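Local coordinates for aspartate aminotransferase (Thermotoga maritima, PDB 1O4S), which catalyses the reversible, pyridoxal-phosphate-dependent transfer of the amino group from L-aspartate to 2-oxoglutarate, giving oxaloacetate and L-glutamate, at residues Glu153-Lys158 / Phe358-Phe363; Asn184-Val189 / Tyr328-Val333. One frame throughout, in Å; residues are numbered along the deposited sequence.

Contact 1: Glu153-Lys158 / Phe358-Phe363; sequences ETFMSK and FLKPGF. With SO4 (sulfate ion), chain L.
K360 NZ is gripped by three oxygens, two from residues 153-158 and one from a bound sulfate. The carbonyl T154 O lies 2.8 Å from K360 NZ, which stands tilted from the carbonyl plane. E153 adds a salt bridge, OE1 to NZ of K360 at 2.9 Å; the ammonium meets the anti side of the carboxylate, 33° out of its plane. E153 reaches there with a fully extended chain that meets the lysine at about a right angle. The third partner, sulfate O1, also takes the backbone N-H of M156 in a fairly straight bond, N to O1 3.0 Å. S157 N, 3.2 Å from sulfate O4, gives a second backbone N-H from the short 3-10 turn 156-157. The ion, probably from the crystallisation liquor, thus spans both segments. They are the loop leaving strand 148-153, at one edge of the large PLP-binding sheet, and the connection between strands 350-354 and 363-367 of the small-domain sheet, so the contact joins the two domains of the aminotransferase fold. Beyond the sulfate, M156 keeps CG trans to its backbone N (chi1 -178°) and brings SD to the edge of the F363 ring, 3.7 Å from CE2 and in the ring plane, a Met-aromatic contact. F363 in turn lays its ring nearly parallel to that of F330, on the neighbouring strand 328-332.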
ATOM      1  N   GLU B 153     -22.216  19.943   2.522  1.00 30.55           N
ATOM      2  CA  GLU B 153     -21.738  21.023   1.692  1.00 31.60           C
ATOM      3  C   GLU B 153     -21.482  22.317   2.489  1.00 31.53           C
ATOM      4  O   GLU B 153     -22.267  22.694   3.363  1.00 31.80           O
ATOM      5  CB  GLU B 153     -22.742  21.297   0.584  1.00 31.94           C
ATOM      6  CG  GLU B 153     -22.226  22.226  -0.509  1.00 33.44           C
ATOM      7  CD  GLU B 153     -23.283  22.546  -1.555  1.00 35.28           C
ATOM      8  OE1 GLU B 153     -22.931  23.213  -2.566  1.00 37.28           O
ATOM      9  OE2 GLU B 153     -24.463  22.150  -1.364  1.00 35.42           O
ATOM     10  N   THR B 154     -20.373  22.970   2.158  1.00 31.46           N
ATOM     11  CA  THR B 154     -20.016  24.288   2.668  1.00 31.77           C
ATOM     12  C   THR B 154     -19.951  25.276   1.521  1.00 31.67           C
ATOM     13  O   THR B 154     -19.844  24.899   0.358  1.00 31.55           O
ATOM     14  CB  THR B 154     -18.656  24.287   3.439  1.00 31.57           C
ATOM     15  OG1 THR B 154     -17.573  23.942   2.569  1.00 32.42           O
ATOM     16  CG2 THR B 154     -18.628  23.237   4.536  1.00 32.18           C
ATOM     17  N   PHE B 155     -19.983  26.551   1.869  1.00 32.35           N
ATOM     18  CA  PHE B 155     -20.269  27.611   0.901  1.00 33.01           C
ATOM     19  C   PHE B 155     -19.231  28.706   0.963  1.00 33.05           C
ATOM     20  O   PHE B 155     -18.727  29.022   2.037  1.00 32.21           O
ATOM     21  CB  PHE B 155     -21.686  28.181   1.141  1.00 32.83           C
ATOM     22  CG  PHE B 155     -22.760  27.128   1.094  1.00 33.27           C
ATOM     23  CD1 PHE B 155     -23.265  26.692  -0.126  1.00 33.25           C
ATOM     24  CD2 PHE B 155     -23.213  26.519   2.265  1.00 33.41           C
ATOM     25  CE1 PHE B 155     -24.214  25.685  -0.184  1.00 33.15           C
ATOM     26  CE2 PHE B 155     -24.166  25.513   2.213  1.00 33.97           C
ATOM     27  CZ  PHE B 155     -24.672  25.095   0.988  1.00 33.24           C
ATOM     28  N   MET B 156     -18.908  29.257  -0.206  1.00 33.90           N
ATOM     29  CA  MET B 156     -18.055  30.433  -0.319  1.00 34.91           C
ATOM     30  C   MET B 156     -18.557  31.610   0.520  1.00 35.36           C
ATOM     31  O   MET B 156     -17.734  32.353   1.060  1.00 35.16           O
ATOM     32  CB  MET B 156     -17.944  30.878  -1.776  1.00 35.37           C
ATOM     33  CG  MET B 156     -17.011  32.104  -1.973  1.00 37.43           C
ATOM     34  SD  MET B 156     -16.440  32.319  -3.671  1.00 39.08           S
ATOM     35  CE  MET B 156     -17.979  32.779  -4.484  1.00 41.18           C
ATOM     36  N   SER B 157     -19.886  31.761   0.646  1.00 35.80           N
ATOM     37  CA  SER B 157     -20.473  32.851   1.439  1.00 36.37           C
ATOM     38  C   SER B 157     -20.180  32.682   2.928  1.00 36.71           C
ATOM     39  O   SER B 157     -20.165  33.669   3.677  1.00 37.28           O
ATOM     40  CB  SER B 157     -21.993  33.009   1.196  1.00 36.14           C
ATOM     41  OG  SER B 157     -22.720  31.822   1.476  1.00 35.95           O
ATOM     42  N   LYS B 158     -19.937  31.445   3.353  1.00 36.44           N
ATOM     43  CA  LYS B 158     -19.538  31.166   4.729  1.00 36.70           C
ATOM     44  C   LYS B 158     -18.040  30.865   4.856  1.00 36.33           C
ATOM     45  O   LYS B 158     -17.620  30.294   5.854  1.00 36.34           O
ATOM     46  CB  LYS B 158     -20.378  30.004   5.293  1.00 36.96           C
ATOM     47  CG  LYS B 158     -21.845  30.361   5.563  1.00 39.31           C
ATOM     48  CD  LYS B 158     -21.992  31.233   6.825  1.00 40.99           C
ATOM     49  CE  LYS B 158     -23.322  32.008   6.837  1.00 43.36           C
ATOM     50  NZ  LYS B 158     -24.513  31.119   6.963  1.00 43.65           N
ATOM     51  N   PHE B 358     -14.531  17.969  -6.947  1.00 32.28           N
ATOM     52  CA  PHE B 358     -14.557  18.104  -5.495  1.00 31.88           C
ATOM     53  C   PHE B 358     -15.994  18.244  -4.944  1.00 32.28           C
ATOM     54  O   PHE B 358     -16.200  18.694  -3.807  1.00 32.73           O
ATOM     55  CB  PHE B 358     -13.705  19.312  -5.128  1.00 31.59           C
ATOM     56  CG  PHE B 358     -12.329  19.298  -5.768  1.00 31.82           C
ATOM     57  CD1 PHE B 358     -11.280  18.598  -5.177  1.00 33.45           C
ATOM     58  CD2 PHE B 358     -12.083  19.973  -6.968  1.00 31.87           C
ATOM     59  CE1 PHE B 358      -9.967  18.585  -5.765  1.00 33.56           C
ATOM     60  CE2 PHE B 358     -10.801  19.963  -7.572  1.00 31.21           C
ATOM     61  CZ  PHE B 358      -9.745  19.244  -6.956  1.00 33.33           C
ATOM     62  N   LEU B 359     -16.967  17.862  -5.772  1.00 32.32           N
ATOM     63  CA  LEU B 359     -18.405  17.976  -5.495  1.00 32.63           C
ATOM     64  C   LEU B 359     -18.902  19.400  -5.268  1.00 32.81           C
ATOM     65  O   LEU B 359     -19.882  19.609  -4.556  1.00 33.54           O
ATOM     66  CB  LEU B 359     -18.812  17.079  -4.320  1.00 32.53           C
ATOM     67  CG  LEU B 359     -18.322  15.631  -4.442  1.00 34.21           C
ATOM     68  CD1 LEU B 359     -18.907  14.734  -3.329  1.00 33.65           C
ATOM     69  CD2 LEU B 359     -18.632  15.088  -5.842  1.00 34.19           C
ATOM     70  N   LYS B 360     -18.244  20.369  -5.889  1.00 33.11           N
ATOM     71  CA  LYS B 360     -18.655  21.768  -5.812  1.00 33.13           C
ATOM     72  C   LYS B 360     -18.589  22.413  -7.193  1.00 33.16           C
ATOM     73  O   LYS B 360     -17.605  23.105  -7.520  1.00 33.22           O
ATOM     74  CB  LYS B 360     -17.797  22.548  -4.815  1.00 33.29           C
ATOM     75  CG  LYS B 360     -18.355  23.943  -4.532  1.00 32.53           C
ATOM     76  CD  LYS B 360     -19.444  23.904  -3.483  1.00 33.01           C
ATOM     77  CE  LYS B 360     -20.051  25.284  -3.309  1.00 32.85           C
ATOM     78  NZ  LYS B 360     -20.958  25.352  -2.153  1.00 32.30           N
ATOM     79  N   PRO B 361     -19.625  22.173  -8.001  1.00 32.74           N
ATOM     80  CA  PRO B 361     -19.726  22.759  -9.342  1.00 32.65           C
ATOM     81  C   PRO B 361     -19.743  24.296  -9.352  1.00 32.48           C
ATOM     82  O   PRO B 361     -20.071  24.935  -8.361  1.00 32.74           O
ATOM     83  CB  PRO B 361     -21.055  22.200  -9.873  1.00 33.24           C
ATOM     84  CG  PRO B 361     -21.293  20.935  -9.038  1.00 33.57           C
ATOM     85  CD  PRO B 361     -20.776  21.301  -7.687  1.00 33.10           C
ATOM     86  N   GLY B 362     -19.374  24.879 -10.482  1.00 32.26           N
ATOM     87  CA  GLY B 362     -19.307  26.317 -10.617  1.00 32.36           C
ATOM     88  C   GLY B 362     -18.062  26.940 -10.019  1.00 32.31           C
ATOM     89  O   GLY B 362     -18.008  28.151  -9.815  1.00 32.43           O
ATOM     90  N   PHE B 363     -17.066  26.108  -9.736  1.00 32.73           N
ATOM     91  CA  PHE B 363     -15.782  26.546  -9.199  1.00 32.50           C
ATOM     92  C   PHE B 363     -14.685  25.843  -9.967  1.00 32.29           C
ATOM     93  O   PHE B 363     -14.912  24.838 -10.638  1.00 32.11           O
ATOM     94  CB  PHE B 363     -15.660  26.192  -7.716  1.00 32.59           C
ATOM     95  CG  PHE B 363     -16.453  27.090  -6.800  1.00 32.96           C
ATOM     96  CD1 PHE B 363     -17.791  26.798  -6.491  1.00 33.24           C
ATOM     97  CD2 PHE B 363     -15.859  28.210  -6.227  1.00 32.41           C
ATOM     98  CE1 PHE B 363     -18.528  27.619  -5.626  1.00 33.63           C
ATOM     99  CE2 PHE B 363     -16.579  29.042  -5.362  1.00 33.83           C
ATOM    100  CZ  PHE B 363     -17.922  28.759  -5.064  1.00 33.41           C
TER
HETATM  101  S   SO4 L 710     -21.478  29.257  -2.775  1.00 68.61           S
HETATM  102  O1  SO4 L 710     -20.572  28.157  -2.420  1.00 68.44           O
HETATM  103  O2  SO4 L 710     -21.197  29.722  -4.149  1.00 65.42           O
HETATM  104  O3  SO4 L 710     -22.829  28.685  -2.739  1.00 70.95           O
HETATM  105  O4  SO4 L 710     -21.382  30.331  -1.776  1.00 65.21           O

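Contact 2: Asn184-Val189 / Tyr328-Val333; sequences NNPTGV and YLFFKV. With PLP (pyridoxal-5'-phosphate), chain M; SO4 (sulfate ion), chain K.
The cofactor-binding loop after strand 175-180, bearing N185 of the PLP pocket, packs on edge strand 328-332 of the small-domain sheet. The N185 amide stacks on one face of the Y328 ring, their planes 16° apart and CG 3.5 Å from Y328 CE2. Swung trans to the backbone N (chi1 -180°), this amide sends ND2 to PLP O3 at 2.9 Å and to sulfate O1 at 2.8 Å, both bonds nearly straight; R365 NH1 holds its OD1, which fixes the flip. Y328 OH is hydrogen-bonded to Y216 OH, which in turn hydrogen-bonds PLP. With an alanine in place of Y328, one face of the N185 amide would probably lose its stacking partner and Y216 its bond to the phenol oxygen. P186, which follows a cis peptide, sets CG over the F330 ring face, 3.8 Å from its centroid, a CH-pi contact. Its carbonyl O, packed 3.2 Å from Y328 CB, is buried without a polar partner. A water bridges the backbones, donating to T187 O at 2.6 Å and accepting from F330 N. Within the loop, N184 OD1 accepts T187 N, an Asx motif, and T187 OG1 from the opposite face of its plane; T187 OG1 accepts V189 N as an ST turn. An asparagine on the PLP 3-hydroxyl oxygen, followed by a cis-proline, is typical of aspartate aminotransferases and their relatives.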
ATOM      1  N   ASN B 184      -7.339  22.986   3.906  1.00 29.49           N
ATOM      2  CA  ASN B 184      -8.254  22.261   3.038  1.00 29.96           C
ATOM      3  C   ASN B 184      -7.777  22.187   1.601  1.00 30.18           C
ATOM      4  O   ASN B 184      -7.271  23.152   1.050  1.00 30.84           O
ATOM      5  CB  ASN B 184      -9.635  22.921   3.081  1.00 29.69           C
ATOM      6  CG  ASN B 184     -10.671  22.146   2.314  1.00 29.54           C
ATOM      7  OD1 ASN B 184     -11.111  22.565   1.242  1.00 27.44           O
ATOM      8  ND2 ASN B 184     -11.067  20.998   2.854  1.00 29.43           N
ATOM      9  N   ASN B 185      -7.922  21.003   1.022  1.00 30.11           N
ATOM     10  CA  ASN B 185      -7.836  20.818  -0.409  1.00 29.67           C
ATOM     11  C   ASN B 185      -9.301  20.567  -0.850  1.00 29.75           C
ATOM     12  O   ASN B 185      -9.882  19.556  -0.415  1.00 31.01           O
ATOM     13  CB  ASN B 185      -6.933  19.615  -0.688  1.00 28.92           C
ATOM     14  CG  ASN B 185      -6.765  19.322  -2.154  1.00 28.13           C
ATOM     15  OD1 ASN B 185      -7.401  19.929  -2.999  1.00 27.49           O
ATOM     16  ND2 ASN B 185      -5.872  18.388  -2.468  1.00 30.35           N
ATOM     17  N   PRO B 186      -9.898  21.362  -1.755  1.00 29.60           N
ATOM     18  CA  PRO B 186      -9.251  22.342  -2.651  1.00 29.60           C
ATOM     19  C   PRO B 186      -9.322  23.834  -2.330  1.00 29.18           C
ATOM     20  O   PRO B 186      -8.879  24.612  -3.155  1.00 28.46           O
ATOM     21  CB  PRO B 186     -10.047  22.131  -3.928  1.00 29.58           C
ATOM     22  CG  PRO B 186     -11.476  21.963  -3.405  1.00 30.02           C
ATOM     23  CD  PRO B 186     -11.335  21.227  -2.078  1.00 29.90           C
ATOM     24  N   THR B 187      -9.846  24.228  -1.182  1.00 29.68           N
ATOM     25  CA  THR B 187     -10.165  25.632  -0.953  1.00 29.64           C
ATOM     26  C   THR B 187      -9.050  26.419  -0.319  1.00 30.21           C
ATOM     27  O   THR B 187      -9.034  27.626  -0.415  1.00 31.61           O
ATOM     28  CB  THR B 187     -11.412  25.808  -0.081  1.00 30.08           C
ATOM     29  OG1 THR B 187     -11.198  25.244   1.217  1.00 29.45           O
ATOM     30  CG2 THR B 187     -12.642  25.096  -0.669  1.00 30.31           C
ATOM     31  N   GLY B 188      -8.142  25.738   0.362  1.00 30.43           N
ATOM     32  CA  GLY B 188      -7.128  26.384   1.144  1.00 29.96           C
ATOM     33  C   GLY B 188      -7.576  26.990   2.441  1.00 30.22           C
ATOM     34  O   GLY B 188      -6.800  27.690   3.045  1.00 30.62           O
ATOM     35  N   VAL B 189      -8.809  26.761   2.878  1.00 30.92           N
ATOM     36  CA  VAL B 189      -9.242  27.327   4.144  1.00 30.95           C
ATOM     37  C   VAL B 189      -8.736  26.490   5.307  1.00 31.45           C
ATOM     38  O   VAL B 189      -8.355  25.328   5.160  1.00 29.60           O
ATOM     39  CB  VAL B 189     -10.777  27.515   4.276  1.00 31.33           C
ATOM     40  CG1 VAL B 189     -11.309  28.356   3.117  1.00 31.68           C
ATOM     41  CG2 VAL B 189     -11.513  26.149   4.415  1.00 30.46           C
ATOM     42  N   TYR B 328      -3.622  25.726  -3.045  1.00 29.86           N
ATOM     43  CA  TYR B 328      -4.781  25.830  -3.934  1.00 30.05           C
ATOM     44  C   TYR B 328      -5.584  27.127  -3.736  1.00 30.83           C
ATOM     45  O   TYR B 328      -5.627  27.743  -2.647  1.00 30.15           O
ATOM     46  CB  TYR B 328      -5.712  24.643  -3.731  1.00 29.78           C
ATOM     47  CG  TYR B 328      -4.967  23.357  -3.632  1.00 28.91           C
ATOM     48  CD1 TYR B 328      -4.393  22.797  -4.761  1.00 26.82           C
ATOM     49  CD2 TYR B 328      -4.758  22.744  -2.400  1.00 27.57           C
ATOM     50  CE1 TYR B 328      -3.671  21.641  -4.679  1.00 30.23           C
ATOM     51  CE2 TYR B 328      -4.043  21.577  -2.307  1.00 29.06           C
ATOM     52  CZ  TYR B 328      -3.488  21.025  -3.464  1.00 29.14           C
ATOM     53  OH  TYR B 328      -2.787  19.829  -3.438  1.00 31.83           O
ATOM     54  N   LEU B 329      -6.204  27.536  -4.832  1.00 31.14           N
ATOM     55  CA  LEU B 329      -7.132  28.629  -4.835  1.00 31.43           C
ATOM     56  C   LEU B 329      -8.378  28.132  -5.592  1.00 31.56           C
ATOM     57  O   LEU B 329      -8.288  27.678  -6.740  1.00 31.10           O
ATOM     58  CB  LEU B 329      -6.490  29.863  -5.482  1.00 31.77           C
ATOM     59  CG  LEU B 329      -7.264  31.146  -5.197  1.00 32.39           C
ATOM     60  CD1 LEU B 329      -6.341  32.342  -5.005  1.00 34.50           C
ATOM     61  CD2 LEU B 329      -8.264  31.415  -6.299  1.00 32.54           C
ATOM     62  N   PHE B 330      -9.534  28.201  -4.929  1.00 31.37           N
ATOM     63  CA  PHE B 330     -10.775  27.661  -5.476  1.00 31.68           C
ATOM     64  C   PHE B 330     -11.699  28.828  -5.880  1.00 31.73           C
ATOM     65  O   PHE B 330     -12.400  29.395  -5.041  1.00 31.66           O
ATOM     66  CB  PHE B 330     -11.416  26.766  -4.413  1.00 31.62           C
ATOM     67  CG  PHE B 330     -12.348  25.706  -4.960  1.00 32.26           C
ATOM     68  CD1 PHE B 330     -13.643  25.607  -4.492  1.00 32.38           C
ATOM     69  CD2 PHE B 330     -11.906  24.781  -5.899  1.00 31.60           C
ATOM     70  CE1 PHE B 330     -14.488  24.633  -4.978  1.00 32.72           C
ATOM     71  CE2 PHE B 330     -12.728  23.810  -6.377  1.00 30.99           C
ATOM     72  CZ  PHE B 330     -14.023  23.725  -5.923  1.00 31.90           C
ATOM     73  N   PHE B 331     -11.698  29.200  -7.150  1.00 31.84           N
ATOM     74  CA  PHE B 331     -12.461  30.391  -7.543  1.00 32.89           C
ATOM     75  C   PHE B 331     -13.733  30.093  -8.321  1.00 33.29           C
ATOM     76  O   PHE B 331     -13.928  28.987  -8.795  1.00 32.92           O
ATOM     77  CB  PHE B 331     -11.581  31.458  -8.216  1.00 32.32           C
ATOM     78  CG  PHE B 331     -11.017  31.087  -9.583  1.00 32.90           C
ATOM     79  CD1 PHE B 331      -9.748  30.516  -9.701  1.00 33.95           C
ATOM     80  CD2 PHE B 331     -11.699  31.422 -10.746  1.00 32.32           C
ATOM     81  CE1 PHE B 331      -9.189  30.243 -10.967  1.00 34.08           C
ATOM     82  CE2 PHE B 331     -11.161  31.140 -12.016  1.00 33.40           C
ATOM     83  CZ  PHE B 331      -9.897  30.558 -12.127  1.00 33.40           C
ATOM     84  N   LYS B 332     -14.597  31.101  -8.400  1.00 34.59           N
ATOM     85  CA  LYS B 332     -15.938  30.972  -8.963  1.00 35.66           C
ATOM     86  C   LYS B 332     -15.900  31.290 -10.458  1.00 35.34           C
ATOM     87  O   LYS B 332     -15.302  32.284 -10.890  1.00 35.04           O
ATOM     88  CB  LYS B 332     -16.879  31.920  -8.222  1.00 36.33           C
ATOM     89  CG  LYS B 332     -18.376  31.755  -8.519  1.00 39.75           C
ATOM     90  CD  LYS B 332     -19.124  30.901  -7.485  1.00 42.83           C
ATOM     91  CE  LYS B 332     -20.589  30.680  -7.912  1.00 46.19           C
ATOM     92  NZ  LYS B 332     -20.747  29.502  -8.840  1.00 47.22           N
ATOM     93  N   VAL B 333     -16.500  30.408 -11.243  1.00 35.59           N
ATOM     94  CA  VAL B 333     -16.612  30.587 -12.683  1.00 35.96           C
ATOM     95  C   VAL B 333     -18.092  30.674 -13.085  1.00 36.56           C
ATOM     96  O   VAL B 333     -18.965  30.149 -12.392  1.00 36.70           O
ATOM     97  CB  VAL B 333     -15.877  29.442 -13.464  1.00 35.85           C
ATOM     98  CG1 VAL B 333     -14.375  29.498 -13.213  1.00 34.64           C
ATOM     99  CG2 VAL B 333     -16.435  28.055 -13.119  1.00 35.34           C
TER
HETATM  100  N1  PLP M1234      -4.965  14.630   1.831  1.00 41.90           N
HETATM  101  C2  PLP M1234      -5.037  15.667   0.922  1.00 42.37           C
HETATM  102  C2A PLP M1234      -6.280  16.504   0.989  1.00 37.49           C
HETATM  103  C3  PLP M1234      -4.018  15.881  -0.020  1.00 41.54           C
HETATM  104  O3  PLP M1234      -4.096  16.812  -0.813  1.00 38.85           O
HETATM  105  C4  PLP M1234      -2.872  15.070  -0.011  1.00 44.94           C
HETATM  106  C4A PLP M1234      -1.738  15.322  -1.029  1.00 46.18           C
HETATM  107  C5  PLP M1234      -2.836  14.035   0.956  1.00 46.14           C
HETATM  108  C6  PLP M1234      -3.885  13.834   1.849  1.00 42.92           C
HETATM  109  C5A PLP M1234      -1.709  13.043   1.150  1.00 46.10           C
HETATM  110  O4P PLP M1234      -1.018  12.397   0.094  1.00 37.20           O
HETATM  111  P   PLP M1234       0.225  11.424   0.362  1.00 31.61           P
HETATM  112  O1P PLP M1234       1.096  11.772  -0.787  1.00 30.66           O
HETATM  113  O2P PLP M1234       0.806  11.695   1.687  1.00 32.00           O
HETATM  114  O3P PLP M1234      -0.450  10.118   0.202  1.00 30.96           O
HETATM  115  S   SO4 K 706      -5.093  16.294  -6.023  1.00 53.09           S
HETATM  116  O1  SO4 K 706      -5.083  17.276  -4.929  1.00 52.26           O
HETATM  117  O2  SO4 K 706      -6.476  15.822  -6.153  1.00 56.67           O
HETATM  118  O3  SO4 K 706      -4.575  16.800  -7.316  1.00 49.89           O
HETATM  119  O4  SO4 K 706      -4.190  15.224  -5.634  1.00 55.18           O
HETATM  120  O   HOH W   1      -9.572  29.464  -2.142  1.00 30.99           O

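Contacts 1 and 2 lie with centres about 9 Å apart, and contact 2 is nested inside the chain loop that contact 1 closes. They meet where strands 363-367 and 328-332 run side by side, and at their ends G362 O stands 3.1 Å from V333 N and 3.2 Å from K332 NZ, both probable hydrogen bonds. Contact 2 sets strand 328-332, and contact 1 the loop leading into strand 363-367, against loops that follow strands of the large sheet. Contact 2 touches PLP directly, whereas the T154 side chain of contact 1 is about 14 Å from it. R365, an L-aspartate-binding residue by similarity, lies two residues after F363, their side chains about 7 Å apart, relating contact 1 to the active site.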